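TetR transcriptional regulator (Chloroflexus aurantiacus, PDB 3QBM) probably binds DNA through a helix-turn-helix motif and regulates transcription. Local coordinates at residues 162-167 with 182-187; 93-98 with 176-181; 82-87 with 190-195. All coordinates share one frame; numbering follows the deposited sequence.

Contact 1. Residues 162-167 with 182-187; sequences IATMEG and EHAYTH
M165 and T164 pack on A184 and Y185 where two consecutive helices, 154-175 and 179-196, run antiparallel. The two short segments have an axis separation of 9.3 Å and an angle of 159°. These are the last two helices of the TetR-type C-terminal domain. They also face the second subunit, where H187 NE2 is hydrogen-bonded to H187 NE2 of that chain. This is consistent with the helical dimer interface usual in the family.

M165 is a selenomethionine. Its CB does not point straight at helix 179-196. The chain then bends at chi2 (-41°) and again at chi3 (-67°), which carries its end over to the partner helix. SE lies 3.8 Å from A184 CB and about as near to Y185 N. CE goes further along and rests against the Y185 backbone, 4.2 Å from Y185 CB. L181, L188 and F91 also pack on this side chain.

Across the contact A184 CB meets SE and a threonine methyl. T164 turns its hydroxyl back along its own helix, where OG1 bonds to L160 O. That leaves T164 CG2 facing A184 CB at 3.7 Å.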
ATOM      1  N   ILE A 162      -4.945   5.114  -9.153  1.00 11.82           N
ATOM      2  CA  ILE A 162      -4.283   3.916  -8.629  1.00 12.70           C
ATOM      3  C   ILE A 162      -3.801   4.074  -7.187  1.00 11.86           C
ATOM      4  O   ILE A 162      -4.013   3.182  -6.355  1.00 12.72           O
ATOM      5  CB  ILE A 162      -3.112   3.465  -9.540  1.00 11.98           C
ATOM      6  CG1 ILE A 162      -3.667   3.088 -10.903  1.00 12.62           C
ATOM      7  CG2 ILE A 162      -2.318   2.292  -8.897  1.00 13.34           C
ATOM      8  CD1 ILE A 162      -2.551   3.005 -12.029  1.00 12.53           C
ATOM      9  N   ALA A 163      -3.189   5.215  -6.908  1.00 10.73           N
ATOM     10  CA  ALA A 163      -2.690   5.540  -5.561  1.00 12.55           C
ATOM     11  C   ALA A 163      -3.861   5.546  -4.597  1.00 14.13           C
ATOM     12  O   ALA A 163      -3.807   4.900  -3.527  1.00 12.64           O
ATOM     13  CB  ALA A 163      -1.992   6.926  -5.521  1.00 11.45           C
ATOM     14  N   THR A 164      -4.916   6.273  -4.946  1.00 12.28           N
ATOM     15  CA  THR A 164      -6.064   6.400  -4.039  1.00 12.45           C
ATOM     16  C   THR A 164      -6.723   5.088  -3.713  1.00 12.33           C
ATOM     17  O   THR A 164      -7.000   4.791  -2.516  1.00 10.31           O
ATOM     18  CB  THR A 164      -7.099   7.362  -4.621  1.00 11.79           C
ATOM     19  OG1 THR A 164      -6.444   8.620  -4.885  1.00 12.45           O
ATOM     20  CG2 THR A 164      -8.267   7.594  -3.627  1.00 15.27           C
HETATM   21  N   MSE A 165      -7.011   4.326  -4.757  1.00 11.45           N
HETATM   22  CA  MSE A 165      -7.755   3.081  -4.607  1.00 10.21           C
HETATM   23  C   MSE A 165      -6.904   2.026  -3.895  1.00 11.11           C
HETATM   24  O   MSE A 165      -7.399   1.353  -2.991  1.00 12.34           O
HETATM   25  CB  MSE A 165      -8.324   2.579  -5.943  1.00 11.59           C
HETATM   26  CG  MSE A 165      -9.382   3.481  -6.574  1.00 10.40           C
HETATM   27 SE   MSE A 165     -10.739   4.298  -5.400  0.75 11.84          SE
HETATM   28  CE  MSE A 165     -11.706   2.697  -4.847  1.00 12.88           C
ATOM     29  N   GLU A 166      -5.619   1.915  -4.230  1.00 10.81           N
ATOM     30  CA  GLU A 166      -4.764   0.945  -3.574  1.00 11.82           C
ATOM     31  C   GLU A 166      -4.537   1.311  -2.112  1.00 13.25           C
ATOM     32  O   GLU A 166      -4.544   0.414  -1.264  1.00 12.90           O
ATOM     33  CB  GLU A 166      -3.412   0.782  -4.289  1.00 12.74           C
ATOM     34  CG  GLU A 166      -3.486   0.040  -5.592  1.00 15.55           C
ATOM     35  CD  GLU A 166      -3.690  -1.455  -5.443  1.00 16.35           C
ATOM     36  OE1 GLU A 166      -4.336  -1.915  -4.474  1.00 20.80           O
ATOM     37  OE2 GLU A 166      -3.185  -2.164  -6.312  1.00 24.02           O
ATOM     38  N   GLY A 167      -4.325   2.604  -1.808  1.00 11.11           N
ATOM     39  CA  GLY A 167      -4.243   3.069  -0.406  1.00 11.91           C
ATOM     40  C   GLY A 167      -5.519   2.762   0.406  1.00 12.46           C
ATOM     41  O   GLY A 167      -5.487   2.338   1.570  1.00 12.09           O
ATOM     42  N   GLU A 182     -15.179   3.041   0.231  1.00 13.52           N
ATOM     43  CA  GLU A 182     -16.392   3.749  -0.140  0.50 16.57           C
ATOM     44  C   GLU A 182     -16.109   5.220  -0.288  1.00 15.46           C
ATOM     45  O   GLU A 182     -16.501   5.813  -1.283  1.00 16.72           O
ATOM     46  CB  GLU A 182     -17.517   3.536   0.872  0.50 17.93           C
ATOM     47  CG  GLU A 182     -18.300   2.282   0.611  0.50 25.20           C
ATOM     48  CD  GLU A 182     -19.104   2.358  -0.672  0.50 25.02           C
ATOM     49  OE1 GLU A 182     -19.184   3.451  -1.292  0.50 35.46           O
ATOM     50  OE2 GLU A 182     -19.652   1.306  -1.061  0.50 35.29           O
ATOM     51  N   HIS A 183     -15.360   5.787   0.658  1.00 15.23           N
ATOM     52  CA  HIS A 183     -14.981   7.198   0.598  1.00 15.99           C
ATOM     53  C   HIS A 183     -14.111   7.530  -0.604  1.00 13.14           C
ATOM     54  O   HIS A 183     -14.382   8.480  -1.288  1.00 12.61           O
ATOM     55  CB  HIS A 183     -14.195   7.656   1.818  1.00 19.76           C
ATOM     56  CG  HIS A 183     -14.985   7.730   3.080  1.00 24.99           C
ATOM     57  ND1 HIS A 183     -16.335   8.000   3.106  1.00 29.87           N
ATOM     58  CD2 HIS A 183     -14.590   7.650   4.375  1.00 31.07           C
ATOM     59  CE1 HIS A 183     -16.747   8.054   4.364  1.00 35.13           C
ATOM     60  NE2 HIS A 183     -15.710   7.840   5.154  1.00 27.81           N
ATOM     61  N   ALA A 184     -13.082   6.709  -0.853  1.00 13.63           N
ATOM     62  CA  ALA A 184     -12.169   6.886  -1.982  1.00 13.48           C
ATOM     63  C   ALA A 184     -12.953   6.820  -3.273  1.00 12.76           C
ATOM     64  O   ALA A 184     -12.822   7.695  -4.143  1.00 13.71           O
ATOM     65  CB  ALA A 184     -11.088   5.819  -1.947  1.00 10.59           C
ATOM     66  N   TYR A 185     -13.772   5.775  -3.427  1.00 14.90           N
ATOM     67  CA  TYR A 185     -14.607   5.675  -4.603  1.00 14.28           C
ATOM     68  C   TYR A 185     -15.428   6.965  -4.833  1.00 12.06           C
ATOM     69  O   TYR A 185     -15.394   7.563  -5.908  1.00 12.45           O
ATOM     70  CB  TYR A 185     -15.536   4.470  -4.489  1.00 14.25           C
ATOM     71  CG  TYR A 185     -16.526   4.412  -5.615  1.00 12.12           C
ATOM     72  CD1 TYR A 185     -16.233   3.753  -6.781  1.00 15.09           C
ATOM     73  CD2 TYR A 185     -17.765   5.039  -5.505  1.00 13.39           C
ATOM     74  CE1 TYR A 185     -17.139   3.722  -7.841  1.00 18.80           C
ATOM     75  CE2 TYR A 185     -18.654   5.047  -6.547  1.00 17.17           C
ATOM     76  CZ  TYR A 185     -18.356   4.368  -7.709  1.00 17.55           C
ATOM     77  OH  TYR A 185     -19.242   4.350  -8.752  1.00 18.79           O
ATOM     78  N   THR A 186     -16.178   7.378  -3.812  1.00 11.75           N
ATOM     79  CA  THR A 186     -17.078   8.540  -3.918  0.60 11.47           C
ATOM     80  C   THR A 186     -16.291   9.807  -4.251  1.00 14.17           C
ATOM     81  O   THR A 186     -16.662  10.580  -5.111  1.00 12.21           O
ATOM     82  CB  THR A 186     -17.908   8.680  -2.622  0.60 11.36           C
ATOM     83  OG1 THR A 186     -18.765   7.542  -2.529  0.60 13.95           O
ATOM     84  CG2 THR A 186     -18.720   9.999  -2.535  0.60  9.62           C
ATOM     85  N   HIS A 187     -15.179   9.996  -3.562  1.00 13.98           N
ATOM     86  CA  HIS A 187     -14.358  11.160  -3.840  1.00 14.56           C
ATOM     87  C   HIS A 187     -13.927  11.220  -5.302  1.00 11.79           C
ATOM     88  O   HIS A 187     -14.116  12.231  -5.961  1.00 12.44           O
ATOM     89  CB  HIS A 187     -13.093  11.132  -3.011  1.00 12.93           C
ATOM     90  CG  HIS A 187     -12.169  12.238  -3.359  1.00  8.98           C
ATOM     91  ND1 HIS A 187     -12.459  13.550  -3.056  1.00 15.37           N
ATOM     92  CD2 HIS A 187     -10.958  12.240  -3.968  1.00 17.68           C
ATOM     93  CE1 HIS A 187     -11.472  14.315  -3.502  1.00 25.12           C
ATOM     94  NE2 HIS A 187     -10.536  13.541  -4.024  1.00 21.21           N
TER

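Contact 2. Residues 93-98 with 176-181; sequences SYAERP and ETATPL
The flat group that meets L181 is the peptide between Y94 and A95. L181 CD1 lies above the plane of that peptide, somewhat offset from A95 N, at 3.7 Å. The carbonyl carbon, Y94 C, is further off, at 4.4 Å from the same methyl. The Y94 ring leads away from helix 179-196. It meets the F91 ring with the planes at about 55°, and V169, F70 and R69 pack around it.

Beside the peptide, A95 points its methyl at the other segment. A95 CB is 3.8 Å from A178 CB and 3.9 Å from L181 CD1. With side chains this small, the backbones come close, and the CA atoms of A95 and A178 are 5.3 Å apart.

The contact joins the end of the region 93-95, just after helix 80-92, to the start of helix 179-196. T177 OG1 caps the turn that leads into this helix. It accepts from T179 N at 3.1 Å with an angle of 168°, and also from T179 OG1. Just before it, E176 has positive phi and is the C-prime residue of a Schellman motif that ends helix 154-175. Its OE2 forms a salt bridge with R125 of the second subunit.

The contact itself is van der Waals packing: methyl on methyl, and a methyl on a peptide face. There is no directional bond, so the fit depends on shape. L181 is buried, while A95 and A178 lie at the exposed margin.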
ATOM      1  N   SER A  93     -15.061  -3.011  -4.932  1.00 16.77           N
ATOM      2  CA  SER A  93     -15.601  -4.373  -4.715  1.00 19.60           C
ATOM      3  C   SER A  93     -14.663  -5.298  -3.948  1.00 19.76           C
ATOM      4  O   SER A  93     -15.091  -6.383  -3.483  1.00 17.69           O
ATOM      5  CB  SER A  93     -16.014  -5.017  -6.040  1.00 18.61           C
ATOM      6  OG  SER A  93     -14.879  -5.493  -6.750  1.00 17.86           O
ATOM      7  N   TYR A  94     -13.380  -4.913  -3.850  1.00 15.12           N
ATOM      8  CA  TYR A  94     -12.411  -5.661  -3.029  1.00 16.86           C
ATOM      9  C   TYR A  94     -12.772  -5.701  -1.544  1.00 19.63           C
ATOM     10  O   TYR A  94     -12.260  -6.578  -0.857  1.00 19.38           O
ATOM     11  CB  TYR A  94     -10.990  -5.106  -3.157  1.00 13.95           C
ATOM     12  CG  TYR A  94     -10.326  -5.324  -4.495  1.00 15.05           C
ATOM     13  CD1 TYR A  94     -11.018  -5.854  -5.579  1.00 16.87           C
ATOM     14  CD2 TYR A  94      -9.019  -4.913  -4.702  1.00 18.56           C
ATOM     15  CE1 TYR A  94     -10.397  -6.010  -6.797  1.00 17.87           C
ATOM     16  CE2 TYR A  94      -8.394  -5.105  -5.915  1.00 20.31           C
ATOM     17  CZ  TYR A  94      -9.092  -5.644  -6.952  1.00 24.09           C
ATOM     18  OH  TYR A  94      -8.471  -5.811  -8.169  1.00 24.44           O
ATOM     19  N   ALA A  95     -13.625  -4.775  -1.080  1.00 20.29           N
ATOM     20  CA  ALA A  95     -14.032  -4.705   0.335  1.00 21.82           C
ATOM     21  C   ALA A  95     -14.553  -6.036   0.853  1.00 25.78           C
ATOM     22  O   ALA A  95     -14.217  -6.434   1.958  1.00 26.67           O
ATOM     23  CB  ALA A  95     -15.089  -3.636   0.552  1.00 20.03           C
ATOM     24  N   GLU A  96     -15.386  -6.697   0.058  1.00 26.07           N
ATOM     25  CA  GLU A  96     -15.945  -8.000   0.434  1.00 27.57           C
ATOM     26  C   GLU A  96     -15.370  -9.176  -0.371  1.00 27.32           C
ATOM     27  O   GLU A  96     -15.512 -10.319   0.041  1.00 29.39           O
ATOM     28  CB  GLU A  96     -17.467  -7.949   0.275  1.00 27.72           C
ATOM     29  CG  GLU A  96     -18.193  -7.072   1.307  1.00 34.89           C
ATOM     30  N   ARG A  97     -14.719  -8.886  -1.506  1.00 22.31           N
ATOM     31  CA  ARG A  97     -14.217  -9.899  -2.427  1.00 24.48           C
ATOM     32  C   ARG A  97     -12.915  -9.438  -3.131  1.00 22.23           C
ATOM     33  O   ARG A  97     -12.939  -8.929  -4.267  1.00 19.08           O
ATOM     34  CB  ARG A  97     -15.331 -10.228  -3.446  1.00 27.82           C
ATOM     35  CG  ARG A  97     -14.982 -11.364  -4.355  1.00 34.31           C
ATOM     36  CD  ARG A  97     -16.197 -11.874  -5.106  1.00 37.37           C
ATOM     37  NE  ARG A  97     -16.773 -10.867  -5.994  1.00 39.67           N
ATOM     38  CZ  ARG A  97     -16.526 -10.745  -7.302  1.00 41.41           C
ATOM     39  NH1 ARG A  97     -15.681 -11.555  -7.933  1.00 36.94           N
ATOM     40  NH2 ARG A  97     -17.142  -9.778  -7.990  1.00 49.36           N
ATOM     41  N   PRO A  98     -11.757  -9.625  -2.466  1.00 19.99           N
ATOM     42  CA  PRO A  98     -10.499  -9.282  -3.087  1.00 21.50           C
ATOM     43  C   PRO A  98     -10.210 -10.220  -4.268  1.00 18.07           C
ATOM     44  O   PRO A  98     -10.926 -11.226  -4.413  1.00 18.77           O
ATOM     45  CB  PRO A  98      -9.488  -9.440  -1.927  1.00 24.32           C
ATOM     46  CG  PRO A  98     -10.118 -10.447  -1.020  1.00 21.06           C
ATOM     47  CD  PRO A  98     -11.581 -10.234  -1.135  1.00 23.89           C
ATOM     48  N   GLU A 176     -10.533  -2.883   9.046  1.00 20.06           N
ATOM     49  CA  GLU A 176     -11.599  -3.914   9.058  1.00 22.54           C
ATOM     50  C   GLU A 176     -12.978  -3.295   8.788  1.00 26.38           C
ATOM     51  O   GLU A 176     -13.988  -3.602   9.429  1.00 25.96           O
ATOM     52  CB  GLU A 176     -11.544  -4.739  10.362  1.00 24.30           C
ATOM     53  CG  GLU A 176     -10.253  -5.570  10.449  1.00 23.52           C
ATOM     54  CD  GLU A 176      -9.926  -6.110  11.855  1.00 32.42           C
ATOM     55  OE1 GLU A 176     -10.856  -6.256  12.672  1.00 30.59           O
ATOM     56  OE2 GLU A 176      -8.722  -6.403  12.120  1.00 36.86           O
ATOM     57  N   THR A 177     -12.993  -2.396   7.814  1.00 23.83           N
ATOM     58  CA  THR A 177     -14.192  -1.699   7.441  1.00 25.30           C
ATOM     59  C   THR A 177     -14.118  -1.279   5.986  1.00 22.25           C
ATOM     60  O   THR A 177     -13.053  -0.909   5.507  1.00 19.93           O
ATOM     61  CB  THR A 177     -14.473  -0.456   8.316  1.00 25.26           C
ATOM     62  OG1 THR A 177     -15.530   0.267   7.705  1.00 32.02           O
ATOM     63  CG2 THR A 177     -13.282   0.483   8.426  1.00 27.96           C
ATOM     64  N   ALA A 178     -15.254  -1.340   5.287  1.00 20.63           N
ATOM     65  CA  ALA A 178     -15.319  -0.918   3.872  1.00 20.26           C
ATOM     66  C   ALA A 178     -15.213   0.584   3.693  1.00 19.27           C
ATOM     67  O   ALA A 178     -15.019   1.063   2.575  1.00 16.94           O
ATOM     68  CB  ALA A 178     -16.599  -1.390   3.225  1.00 18.85           C
ATOM     69  N   THR A 179     -15.345   1.324   4.789  1.00 19.69           N
ATOM     70  CA  THR A 179     -15.523   2.774   4.719  1.00 18.23           C
ATOM     71  C   THR A 179     -14.421   3.500   3.904  1.00 17.32           C
ATOM     72  O   THR A 179     -14.751   4.354   3.079  1.00 15.09           O
ATOM     73  CB  THR A 179     -15.694   3.352   6.141  1.00 22.36           C
ATOM     74  OG1 THR A 179     -16.919   2.835   6.693  1.00 27.25           O
ATOM     75  CG2 THR A 179     -15.737   4.866   6.133  1.00 19.89           C
ATOM     76  N   PRO A 180     -13.145   3.154   4.100  1.00 15.91           N
ATOM     77  CA  PRO A 180     -12.127   3.839   3.288  1.00 14.81           C
ATOM     78  C   PRO A 180     -12.271   3.643   1.760  1.00 14.89           C
ATOM     79  O   PRO A 180     -11.983   4.549   0.979  1.00 13.84           O
ATOM     80  CB  PRO A 180     -10.796   3.213   3.774  1.00 16.17           C
ATOM     81  CG  PRO A 180     -11.079   2.749   5.165  1.00 17.21           C
ATOM     82  CD  PRO A 180     -12.523   2.273   5.123  1.00 15.31           C
ATOM     83  N   LEU A 181     -12.686   2.455   1.340  1.00 14.00           N
ATOM     84  CA  LEU A 181     -12.906   2.200  -0.071  1.00 13.77           C
ATOM     85  C   LEU A 181     -14.132   2.963  -0.584  1.00 13.63           C
ATOM     86  O   LEU A 181     -14.141   3.444  -1.707  1.00 13.30           O
ATOM     87  CB  LEU A 181     -13.026   0.680  -0.336  1.00 16.31           C
ATOM     88  CG  LEU A 181     -11.700  -0.059  -0.494  1.00 15.53           C
ATOM     89  CD1 LEU A 181     -11.868  -1.573  -0.350  1.00 17.98           C
ATOM     90  CD2 LEU A 181     -11.041   0.250  -1.840  1.00 13.36           C
TER

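Contact 3. Residues 82-87 with 190-195; sequences DTIIAF and TYITQQ
I84 and I85 meet I192 and T193 through the ends of their branches. I84 CG2 touches I192 CD1 at 3.9 Å, and these two side chains cross obliquely. I85 CD1 reaches T193 OG1 at 3.6 Å, with the two side chains at about a right angle. A looser approach, 4.5 Å, lies between I85 CG1 and I192 CG2.

The reach of I85 comes from its extended end. CD1 is anti to CA (chi2 -180°), which pushes the terminal methyl out towards T193. The T193 hydroxyl meets that methyl by packing alone. Its polar partner lies one turn back in its own helix, where OG1 bonds to A189 O. A di(hydroxyethyl)ether molecule, probably from the crystallisation liquor, sits about 3 Å from the T193 side chain.

Next out are the backbones. The short segments run antiparallel at 165°, with their axes 10.5 Å apart. A wider pi-type turn marks helix 179-196 at 192-195.

I84 also packs on L138 and V139 of helix 118-144 and on I161 of helix 154-175. Y191, next to I192, packs on L157 and L160 and meets H187 of the second subunit edge-to-face. Helix 80-92 packs on helix 179-196 through I84 and I85 and on helix 118-144 through T83, I84 and F87; helix 154-175 touches both segments.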
ATOM      1  N   ASP A  82     -17.992   6.619 -17.563  1.00 15.02           N
ATOM      2  CA  ASP A  82     -18.599   5.454 -16.910  1.00 16.09           C
ATOM      3  C   ASP A  82     -17.561   4.355 -16.796  1.00 14.58           C
ATOM      4  O   ASP A  82     -17.482   3.689 -15.772  1.00 14.15           O
ATOM      5  CB  ASP A  82     -19.829   4.945 -17.665  1.00 16.80           C
ATOM      6  CG  ASP A  82     -20.996   5.935 -17.652  1.00 21.01           C
ATOM      7  OD1 ASP A  82     -20.958   6.929 -16.930  1.00 21.19           O
ATOM      8  OD2 ASP A  82     -21.952   5.711 -18.388  1.00 23.70           O
ATOM      9  N   THR A  83     -16.781   4.143 -17.854  1.00 15.38           N
ATOM     10  CA  THR A  83     -15.750   3.135 -17.848  1.00 13.19           C
ATOM     11  C   THR A  83     -14.651   3.432 -16.836  1.00 13.63           C
ATOM     12  O   THR A  83     -14.201   2.542 -16.094  1.00 12.25           O
ATOM     13  CB  THR A  83     -15.103   2.971 -19.252  1.00 14.14           C
ATOM     14  OG1 THR A  83     -16.137   2.906 -20.240  1.00 15.06           O
ATOM     15  CG2 THR A  83     -14.246   1.726 -19.251  1.00 14.77           C
ATOM     16  N   ILE A  84     -14.256   4.695 -16.736  1.00 14.25           N
ATOM     17  CA  ILE A  84     -13.218   5.054 -15.767  1.00 15.39           C
ATOM     18  C   ILE A  84     -13.742   4.863 -14.318  1.00 12.34           C
ATOM     19  O   ILE A  84     -13.044   4.348 -13.463  1.00 14.79           O
ATOM     20  CB  ILE A  84     -12.673   6.474 -15.986  1.00 14.69           C
ATOM     21  CG1 ILE A  84     -11.872   6.512 -17.289  1.00 12.23           C
ATOM     22  CG2 ILE A  84     -11.720   6.828 -14.864  1.00 14.29           C
ATOM     23  CD1 ILE A  84     -11.634   7.940 -17.855  1.00 16.64           C
ATOM     24  N   ILE A  85     -14.975   5.245 -14.077  1.00 15.12           N
ATOM     25  CA  ILE A  85     -15.578   5.062 -12.751  1.00 13.20           C
ATOM     26  C   ILE A  85     -15.753   3.537 -12.434  1.00 11.53           C
ATOM     27  O   ILE A  85     -15.625   3.115 -11.304  1.00 13.13           O
ATOM     28  CB  ILE A  85     -16.900   5.882 -12.667  1.00 12.63           C
ATOM     29  CG1 ILE A  85     -16.595   7.366 -12.703  1.00 13.12           C
ATOM     30  CG2 ILE A  85     -17.709   5.504 -11.407  1.00 19.43           C
ATOM     31  CD1 ILE A  85     -17.800   8.276 -12.617  1.00 15.04           C
ATOM     32  N   ALA A  86     -15.966   2.713 -13.448  1.00 12.18           N
ATOM     33  CA  ALA A  86     -16.090   1.263 -13.245  1.00 11.63           C
ATOM     34  C   ALA A  86     -14.746   0.699 -12.807  1.00 14.04           C
ATOM     35  O   ALA A  86     -14.691  -0.285 -12.070  1.00 14.83           O
ATOM     36  CB  ALA A  86     -16.591   0.575 -14.516  1.00 13.58           C
ATOM     37  N   PHE A  87     -13.652   1.318 -13.255  1.00 14.28           N
ATOM     38  CA  PHE A  87     -12.305   0.948 -12.749  1.00 14.88           C
ATOM     39  C   PHE A  87     -12.206   1.171 -11.224  1.00 14.50           C
ATOM     40  O   PHE A  87     -11.714   0.300 -10.487  1.00 13.35           O
ATOM     41  CB  PHE A  87     -11.250   1.741 -13.511  1.00 15.37           C
ATOM     42  CG  PHE A  87      -9.838   1.370 -13.198  1.00 14.60           C
ATOM     43  CD1 PHE A  87      -9.166   1.976 -12.134  1.00 17.03           C
ATOM     44  CD2 PHE A  87      -9.166   0.442 -13.971  1.00 17.71           C
ATOM     45  CE1 PHE A  87      -7.834   1.660 -11.838  1.00 17.45           C
ATOM     46  CE2 PHE A  87      -7.815   0.117 -13.669  1.00 15.39           C
ATOM     47  CZ  PHE A  87      -7.170   0.731 -12.623  1.00 16.95           C
ATOM     48  N   THR A 190     -16.835  11.547  -7.897  1.00 13.52           N
ATOM     49  CA  THR A 190     -17.380  12.889  -7.841  1.00 12.07           C
ATOM     50  C   THR A 190     -16.403  13.843  -8.534  1.00 12.06           C
ATOM     51  O   THR A 190     -16.803  14.653  -9.387  1.00 12.67           O
ATOM     52  CB  THR A 190     -17.680  13.307  -6.390  1.00 17.53           C
ATOM     53  OG1 THR A 190     -18.643  12.408  -5.833  1.00 16.20           O
ATOM     54  CG2 THR A 190     -18.238  14.715  -6.358  1.00 18.68           C
ATOM     55  N   TYR A 191     -15.113  13.708  -8.229  1.00 13.24           N
ATOM     56  CA  TYR A 191     -14.084  14.549  -8.855  1.00 10.89           C
ATOM     57  C   TYR A 191     -14.084  14.380 -10.381  1.00 14.10           C
ATOM     58  O   TYR A 191     -14.099  15.361 -11.129  1.00 14.40           O
ATOM     59  CB  TYR A 191     -12.712  14.215  -8.276  1.00 13.35           C
ATOM     60  CG  TYR A 191     -11.563  14.698  -9.109  1.00 11.39           C
ATOM     61  CD1 TYR A 191     -11.276  16.076  -9.214  1.00 21.32           C
ATOM     62  CD2 TYR A 191     -10.700  13.795  -9.770  1.00 20.39           C
ATOM     63  CE1 TYR A 191     -10.186  16.520  -9.980  1.00 27.17           C
ATOM     64  CE2 TYR A 191      -9.627  14.241 -10.522  1.00 21.02           C
ATOM     65  CZ  TYR A 191      -9.380  15.607 -10.627  1.00 28.90           C
ATOM     66  OH  TYR A 191      -8.303  16.061 -11.370  1.00 31.71           O
ATOM     67  N   ILE A 192     -14.108  13.134 -10.830  1.00 10.91           N
ATOM     68  CA  ILE A 192     -14.120  12.822 -12.274  1.00 10.80           C
ATOM     69  C   ILE A 192     -15.403  13.342 -12.938  1.00 13.58           C
ATOM     70  O   ILE A 192     -15.375  13.993 -13.992  1.00 14.21           O
ATOM     71  CB  ILE A 192     -13.883  11.317 -12.499  1.00 14.16           C
ATOM     72  CG1 ILE A 192     -12.458  10.939 -12.132  1.00 15.39           C
ATOM     73  CG2 ILE A 192     -14.156  10.933 -13.955  1.00 15.38           C
ATOM     74  CD1 ILE A 192     -12.298   9.434 -11.965  1.00 11.67           C
ATOM     75  N   THR A 193     -16.544  13.123 -12.314  1.00 14.87           N
ATOM     76  CA  THR A 193     -17.797  13.600 -12.898  1.00 14.66           C
ATOM     77  C   THR A 193     -17.875  15.138 -12.969  1.00 16.16           C
ATOM     78  O   THR A 193     -18.382  15.716 -13.956  1.00 15.78           O
ATOM     79  CB  THR A 193     -18.971  13.086 -12.064  1.00 15.95           C
ATOM     80  OG1 THR A 193     -18.952  11.660 -12.096  1.00 15.35           O
ATOM     81  CG2 THR A 193     -20.308  13.605 -12.601  1.00 20.37           C
ATOM     82  N   GLN A 194     -17.319  15.806 -11.958  1.00 16.53           N
ATOM     83  CA  GLN A 194     -17.402  17.257 -11.860  0.50 17.37           C
ATOM     84  C   GLN A 194     -16.336  17.997 -12.660  1.00 17.92           C
ATOM     85  O   GLN A 194     -16.613  19.046 -13.231  1.00 18.94           O
ATOM     86  CB  GLN A 194     -17.339  17.717 -10.387  0.50 17.43           C
ATOM     87  CG  GLN A 194     -18.560  17.322  -9.579  0.50 20.18           C
ATOM     88  CD  GLN A 194     -18.522  17.820  -8.147  0.50 17.97           C
ATOM     89  OE1 GLN A 194     -17.483  18.265  -7.649  0.50 18.18           O
ATOM     90  NE2 GLN A 194     -19.663  17.725  -7.463  0.50 22.24           N
ATOM     91  N   GLN A 195     -15.118  17.450 -12.699  1.00 16.05           N
ATOM     92  CA  GLN A 195     -13.980  18.142 -13.295  1.00 16.35           C
ATOM     93  C   GLN A 195     -13.317  17.530 -14.523  1.00 17.52           C
ATOM     94  O   GLN A 195     -12.583  18.213 -15.193  1.00 18.90           O
ATOM     95  CB  GLN A 195     -12.891  18.357 -12.224  1.00 16.92           C
ATOM     96  CG  GLN A 195     -13.403  19.074 -10.969  1.00 17.67           C
ATOM     97  CD  GLN A 195     -12.293  19.571 -10.052  1.00 24.40           C
ATOM     98  OE1 GLN A 195     -11.284  20.107 -10.518  1.00 25.35           O
ATOM     99  NE2 GLN A 195     -12.497  19.452  -8.746  1.00 29.57           N
TER

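In the fold
All three contacts use helix 179-196. Contact 2 is at its start, contact 1 follows, and contact 3 is near its end. Neighbouring centres are 11 Å apart for contacts 1 and 2 and 12 Å for contacts 1 and 3. Contacts 2 and 3 are 19 Å apart and do not touch. Contact 1 bridges them: M165 CE packs on L181 CD2 of contact 2 at 3.9 Å, and Y185 packs on I85 of contact 3. Contact 2 also uses the loop after helix 80-92 of contact 3 and the turn after helix 154-175 of contact 1. The magnesium site at I111 and D114 is separate; a bound magnesium ion is about 12 Å from the Y94 side chain.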